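Local structure of glucan-binding protein C, GbpC (Streptococcus mutans UA159, 5UQZ) at residues G63-I67 / N141-N145; T177-G183 / T326-N332. The protein probably binds glucan at the streptococcal cell wall and mediates both sucrose-independent and sucrose-dependent adherence, this chain being its calcium-binding beta-supersandwich region with flanking segments. One frame throughout, in Å; residues are numbered along the deposited sequence.

Interaction 1 of 2, residues G63-I67 / N141-N145; sequences GLVFI and NSKYN
Val65 and Lys143 form the hydrogen-bonded pair of a short antiparallel bridge, where strand 64-65 lies along the edge of a small three-stranded sheet. Val65 N donates to Lys143 O at 2.9 Å, almost straight at 176°. Lys143 N returns a bond to Val65 O in the carbonyl plane. Asn145 N adds a third bond, to Gly63 O, and comes from above that carbonyl plane. Between these, Leu64 and Tyr144 are the non-hydrogen-bonded pair.

The two faces differ. On one, Val65 CG2 packs on Lys143 CE at 3.9 Å. The lysine chain runs extended past it, and its NZ makes a salt bridge with Asp146. On the other, Leu64 CB meets the edge of the Tyr144 ring, 4.1 Å from CD1, and the two side chains cross at about a right angle. Tyr144 OH is bonded to Asn217 N, which ties the ring to a neighbouring loop.

Past the bridge, Phe66 and Ser142 still touch. Ser142 OG sits beside its own backbone N (chi1 -64°), which brings it to the edge of the Phe66 ring, 3.6 Å from CD1. Ser142 OG is also hydrogen-bonded to Glu69 OE2, while the Phe66 ring meets Phe203 edge-to-face. A water closes the end of the contact: it accepts from Ile67 N at 2.8 Å and donates to Ser142 OG at 2.9 Å.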
loop_
_atom_site.group_PDB
_atom_site.type_symbol
_atom_site.label_atom_id
_atom_site.label_comp_id
_atom_site.label_asym_id
_atom_site.label_seq_id
_atom_site.Cartn_x
_atom_site.Cartn_y
_atom_site.Cartn_z
ATOM N N GLY A 63 13.533 -2.012 16.193
ATOM C CA GLY A 63 14.104 -0.845 16.831
ATOM C C GLY A 63 13.818 0.441 16.085
ATOM O O GLY A 63 14.236 1.509 16.557
ATOM N N LEU A 64 13.161 0.369 14.934
ATOM C CA LEU A 64 12.893 1.549 14.123
ATOM C C LEU A 64 11.488 2.047 14.452
ATOM O O LEU A 64 10.528 1.274 14.414
ATOM C CB LEU A 64 12.963 1.197 12.642
ATOM C CG LEU A 64 12.675 2.396 11.702
ATOM C CD1 LEU A 64 13.783 3.426 11.754
ATOM C CD2 LEU A 64 12.539 1.869 10.260
ATOM N N VAL A 65 11.377 3.347 14.725
ATOM C CA VAL A 65 10.101 4.042 14.806
ATOM C C VAL A 65 10.143 5.105 13.715
ATOM O O VAL A 65 10.907 6.066 13.819
ATOM C CB VAL A 65 9.865 4.652 16.204
ATOM C CG1 VAL A 65 8.522 5.357 16.225
ATOM C CG2 VAL A 65 9.973 3.569 17.294
ATOM N N PHE A 66 9.371 4.907 12.661
ATOM C CA PHE A 66 9.421 5.763 11.480
ATOM C C PHE A 66 8.060 5.623 10.816
ATOM O O PHE A 66 7.865 4.866 9.864
ATOM C CB PHE A 66 10.556 5.301 10.580
ATOM C CG PHE A 66 10.701 6.127 9.302
ATOM C CD1 PHE A 66 10.914 7.505 9.353
ATOM C CD2 PHE A 66 10.652 5.523 8.074
ATOM C CE1 PHE A 66 11.063 8.233 8.165
ATOM C CE2 PHE A 66 10.816 6.241 6.905
ATOM C CZ PHE A 66 11.037 7.584 6.966
ATOM N N ILE A 67 7.088 6.328 11.373
ATOM C CA ILE A 67 5.705 6.107 10.978
ATOM C C ILE A 67 4.938 7.345 10.641
ATOM O O ILE A 67 3.977 7.285 9.863
ATOM C CB ILE A 67 4.943 5.259 11.978
ATOM C CG1 ILE A 67 3.517 4.990 11.512
ATOM C CG2 ILE A 67 4.955 5.856 13.220
ATOM C CD1 ILE A 67 3.487 4.536 9.968
ATOM N N ASN A 141 9.417 12.642 15.228
ATOM C CA ASN A 141 8.793 11.500 15.918
ATOM C C ASN A 141 9.589 10.226 15.784
ATOM O O ASN A 141 9.059 9.195 16.213
ATOM C CB ASN A 141 7.406 11.219 15.324
ATOM C CG ASN A 141 6.442 12.338 15.589
ATOM O OD1 ASN A 141 6.433 12.907 16.674
ATOM N ND2 ASN A 141 5.630 12.680 14.578
ATOM N N SER A 142 10.731 10.220 15.119
ATOM C CA SER A 142 11.331 8.981 14.660
ATOM C C SER A 142 12.664 8.693 15.350
ATOM O O SER A 142 13.403 9.613 15.729
ATOM C CB SER A 142 11.509 9.013 13.136
ATOM O OG SER A 142 10.235 9.072 12.509
ATOM N N LYS A 143 12.987 7.396 15.473
ATOM C CA LYS A 143 14.248 6.997 16.092
ATOM C C LYS A 143 14.613 5.619 15.575
ATOM O O LYS A 143 13.762 4.877 15.056
ATOM C CB LYS A 143 14.134 6.964 17.618
ATOM C CG LYS A 143 13.195 5.944 18.159
ATOM C CD LYS A 143 13.257 5.866 19.686
ATOM C CE LYS A 143 12.286 4.764 20.186
ATOM N NZ LYS A 143 12.585 4.350 21.599
ATOM N N TYR A 144 15.877 5.262 15.761
ATOM C CA TYR A 144 16.337 3.892 15.482
ATOM C C TYR A 144 17.225 3.467 16.639
ATOM O O TYR A 144 18.247 4.109 16.887
ATOM C CB TYR A 144 17.127 3.837 14.166
ATOM C CG TYR A 144 17.739 2.480 13.976
ATOM C CD1 TYR A 144 16.965 1.405 13.518
ATOM C CD2 TYR A 144 19.066 2.262 14.287
ATOM C CE1 TYR A 144 17.515 0.118 13.389
ATOM C CE2 TYR A 144 19.646 0.979 14.129
ATOM C CZ TYR A 144 18.854 -0.106 13.681
ATOM O OH TYR A 144 19.367 -1.373 13.494
ATOM N N ASN A 145 16.857 2.386 17.307
ATOM C CA ASN A 145 17.629 1.892 18.465
ATOM C C ASN A 145 17.993 3.043 19.411
ATOM O O ASN A 145 19.142 3.206 19.844
ATOM C CB ASN A 145 18.861 1.101 17.996
ATOM C CG ASN A 145 18.484 -0.324 17.563
ATOM O OD1 ASN A 145 17.368 -0.795 17.797
ATOM N ND2 ASN A 145 19.427 -1.008 16.925
HETATM O O HOH W 1 7.600 8.192 13.385
#

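Interaction 2 of 2, residues T177-G183 / T326-N332; sequences TKTIFIG and TIWFATN
Ile180 to Gly183 pair with Thr326 to Phe329 as neighbouring antiparallel strands at one side of a four-stranded sheet in the beta-supersandwich. The axes of the two strand segments come within 4.8 Å. Two hydrogen-bonded pairs, Ile180 with Phe329 and Ile182 with Ile327, supply four backbone bonds. CA-H...O contacts from Phe181 and Thr326 lie between and beside these pairs.

Side chains add further hydrogen bonds. Trp328 CG points opposite its own backbone N (chi1 -178°), which carries the indole out over the sheet. Its NE1 reaches across to Lys178 O at 2.8 Å, just ahead of strand 180-183. That oxygen lies in the indole plane, so the bond helps fix the ring's rotation. Asn332 ND2 reaches Thr177 O at 3.0 Å, nearly straight, with that oxygen in the plane of the Asn332 amide; its OD1 is held by Ser221 and Ala334. Thr179 turns its side chain toward the other segment, where OG1 accepts from Thr331 N at 3.1 Å.

Apolar packing differs between the faces. On one, the Phe181 ring lies with a face over the backbone of Ile327 and Trp328. Its CD1 is 3.5 Å from Trp328 CB. The Phe181 ring and the five-membered ring of Trp328 are inclined at 33°, neither stacked nor edge-to-face, with Tyr100 stacked on Phe181 and Phe173 meeting the indole. On the other face, Ile182 CG2 touches Ile327 CG2 at 3.6 Å, in a layer that packs on strand 312-319, whose Phe314 stacks on Phe329. The Ile327 side chain also comes within about 4 Å of the calcium ion, which Ser224, Asn226 and Glu237 bind.

Water bridges the far end, accepting from Thr179 OG1 and donating to Thr331 O at 2.8 Å.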
loop_
_atom_site.group_PDB
_atom_site.type_symbol
_atom_site.label_atom_id
_atom_site.label_comp_id
_atom_site.label_asym_id
_atom_site.label_seq_id
_atom_site.Cartn_x
_atom_site.Cartn_y
_atom_site.Cartn_z
ATOM N N THR A 177 7.478 9.019 5.253
ATOM C CA THR A 177 6.832 7.756 5.570
ATOM C C THR A 177 5.702 7.456 4.623
ATOM O O THR A 177 5.195 6.317 4.641
ATOM C CB THR A 177 6.345 7.746 7.034
ATOM O OG1 THR A 177 5.247 8.633 7.189
ATOM C CG2 THR A 177 7.456 8.020 8.019
ATOM N N LYS A 178 5.294 8.427 3.780
ATOM C CA LYS A 178 4.291 8.189 2.740
ATOM C C LYS A 178 4.952 7.907 1.393
ATOM O O LYS A 178 4.297 7.429 0.473
ATOM C CB LYS A 178 3.381 9.415 2.633
ATOM C CG LYS A 178 2.522 9.617 3.874
ATOM C CD LYS A 178 1.804 10.970 3.821
ATOM C CE LYS A 178 0.847 11.149 2.659
ATOM N NZ LYS A 178 0.250 12.513 2.772
ATOM N N THR A 179 6.253 8.190 1.259
ATOM C CA THR A 179 7.078 7.831 0.106
ATOM C C THR A 179 6.556 8.438 -1.193
ATOM O O THR A 179 6.620 9.655 -1.314
ATOM C CB THR A 179 7.350 6.317 0.053
ATOM O OG1 THR A 179 7.516 5.767 1.376
ATOM C CG2 THR A 179 8.591 6.021 -0.757
ATOM N N ILE A 180 6.079 7.647 -2.161
ATOM C CA ILE A 180 5.812 8.186 -3.490
ATOM C C ILE A 180 4.570 7.537 -4.086
ATOM O O ILE A 180 4.316 6.332 -3.920
ATOM C CB ILE A 180 7.074 7.891 -4.297
ATOM C CG1 ILE A 180 7.132 8.449 -5.644
ATOM C CG2 ILE A 180 7.335 6.427 -4.519
ATOM C CD1 ILE A 180 8.479 7.930 -6.326
ATOM N N PHE A 181 3.843 8.345 -4.859
ATOM C CA PHE A 181 2.750 7.863 -5.701
ATOM C C PHE A 181 3.204 8.099 -7.132
ATOM O O PHE A 181 3.536 9.232 -7.484
ATOM C CB PHE A 181 1.447 8.602 -5.365
ATOM C CG PHE A 181 0.219 7.894 -5.787
ATOM C CD1 PHE A 181 -0.815 7.739 -4.893
ATOM C CD2 PHE A 181 0.048 7.468 -7.092
ATOM C CE1 PHE A 181 -2.000 7.105 -5.264
ATOM C CE2 PHE A 181 -1.168 6.823 -7.477
ATOM C CZ PHE A 181 -2.140 6.620 -6.555
ATOM N N ILE A 182 3.331 7.043 -7.927
ATOM C CA ILE A 182 3.902 7.131 -9.279
ATOM C C ILE A 182 2.983 6.455 -10.280
ATOM O O ILE A 182 2.304 5.462 -9.965
ATOM C CB ILE A 182 5.340 6.563 -9.270
ATOM C CG1 ILE A 182 6.032 6.733 -10.604
ATOM C CG2 ILE A 182 5.394 5.097 -8.840
ATOM C CD1 ILE A 182 7.536 6.477 -10.573
ATOM N N GLY A 183 2.943 6.997 -11.500
ATOM C CA GLY A 183 2.140 6.353 -12.522
ATOM C C GLY A 183 2.476 6.870 -13.905
ATOM O O GLY A 183 3.165 7.875 -14.070
ATOM N N THR A 326 -0.489 2.654 -12.018
ATOM C CA THR A 326 -0.172 3.460 -10.833
ATOM C C THR A 326 0.201 2.568 -9.675
ATOM O O THR A 326 -0.247 1.424 -9.589
ATOM C CB THR A 326 -1.381 4.320 -10.419
ATOM O OG1 THR A 326 -2.497 3.479 -10.122
ATOM C CG2 THR A 326 -1.781 5.287 -11.527
ATOM N N ILE A 327 0.931 3.143 -8.725
ATOM C CA ILE A 327 1.170 2.525 -7.429
ATOM C C ILE A 327 1.471 3.619 -6.429
ATOM O O ILE A 327 2.259 4.545 -6.713
ATOM C CB ILE A 327 2.309 1.476 -7.479
ATOM C CG1 ILE A 327 2.400 0.720 -6.137
ATOM C CG2 ILE A 327 3.634 2.068 -7.877
ATOM C CD1 ILE A 327 3.466 -0.449 -6.155
ATOM N N TRP A 328 0.896 3.498 -5.227
ATOM C CA TRP A 328 1.309 4.305 -4.088
ATOM C C TRP A 328 2.211 3.387 -3.286
ATOM O O TRP A 328 1.731 2.476 -2.598
ATOM C CB TRP A 328 0.130 4.758 -3.251
ATOM C CG TRP A 328 0.518 5.634 -2.099
ATOM C CD1 TRP A 328 1.804 5.968 -1.652
ATOM C CD2 TRP A 328 -0.372 6.361 -1.277
ATOM N NE1 TRP A 328 1.728 6.776 -0.562
ATOM C CE2 TRP A 328 0.409 7.054 -0.320
ATOM C CE3 TRP A 328 -1.768 6.458 -1.230
ATOM C CZ2 TRP A 328 -0.160 7.864 0.660
ATOM C CZ3 TRP A 328 -2.328 7.262 -0.264
ATOM C CH2 TRP A 328 -1.518 7.956 0.671
ATOM N N PHE A 329 3.529 3.559 -3.437
ATOM C CA PHE A 329 4.460 2.705 -2.715
ATOM C C PHE A 329 4.939 3.473 -1.509
ATOM O O PHE A 329 5.567 4.524 -1.657
ATOM C CB PHE A 329 5.666 2.336 -3.594
ATOM C CG PHE A 329 6.613 1.440 -2.878
ATOM C CD1 PHE A 329 6.378 0.080 -2.819
ATOM C CD2 PHE A 329 7.697 1.964 -2.188
ATOM C CE1 PHE A 329 7.226 -0.749 -2.068
ATOM C CE2 PHE A 329 8.534 1.134 -1.464
ATOM C CZ PHE A 329 8.304 -0.220 -1.404
ATOM N N ALA A 330 4.705 2.919 -0.335
ATOM C CA ALA A 330 5.189 3.501 0.893
ATOM C C ALA A 330 5.957 2.440 1.655
ATOM O O ALA A 330 5.632 1.243 1.580
ATOM C CB ALA A 330 4.080 4.096 1.758
ATOM N N THR A 331 6.993 2.859 2.357
ATOM C CA THR A 331 7.615 1.940 3.314
ATOM C C THR A 331 7.970 2.735 4.557
ATOM O O THR A 331 8.396 3.884 4.490
ATOM C CB THR A 331 8.857 1.211 2.685
ATOM O OG1 THR A 331 9.401 0.309 3.674
ATOM C CG2 THR A 331 9.938 2.204 2.305
ATOM N N ASN A 332 7.772 2.127 5.701
ATOM C CA ASN A 332 7.865 2.796 6.999
ATOM C C ASN A 332 7.924 1.672 8.039
ATOM O O ASN A 332 7.999 0.496 7.686
ATOM C CB ASN A 332 6.703 3.767 7.155
ATOM C CG ASN A 332 5.422 3.109 6.842
ATOM O OD1 ASN A 332 5.112 2.015 7.394
ATOM N ND2 ASN A 332 4.686 3.672 5.902
HETATM O O HOH W 2 9.894 5.753 2.989
#

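How the interactions relate
Both contacts are antiparallel pairings, but in different sheets and at different depths. Interaction 2 lies near the centre of the chain, and one of its faces packs in the apolar interior close to the calcium site. Interaction 1 is smaller and peripheral, with a partly exposed side and several polar side chains held by nearby loops. Aromatic and branched aliphatic packing counts for more in interaction 2. Their centres are 19 Å apart, yet their ends touch. Phe66 CE1 packs on Thr177 CG2 at 3.6 Å, and Ile67 CD1 lies against Asn332 CG. Ile67 O and Thr177 OG1 add a weak hydrogen bond. Residues 63-67 thus meet both segments of interaction 2.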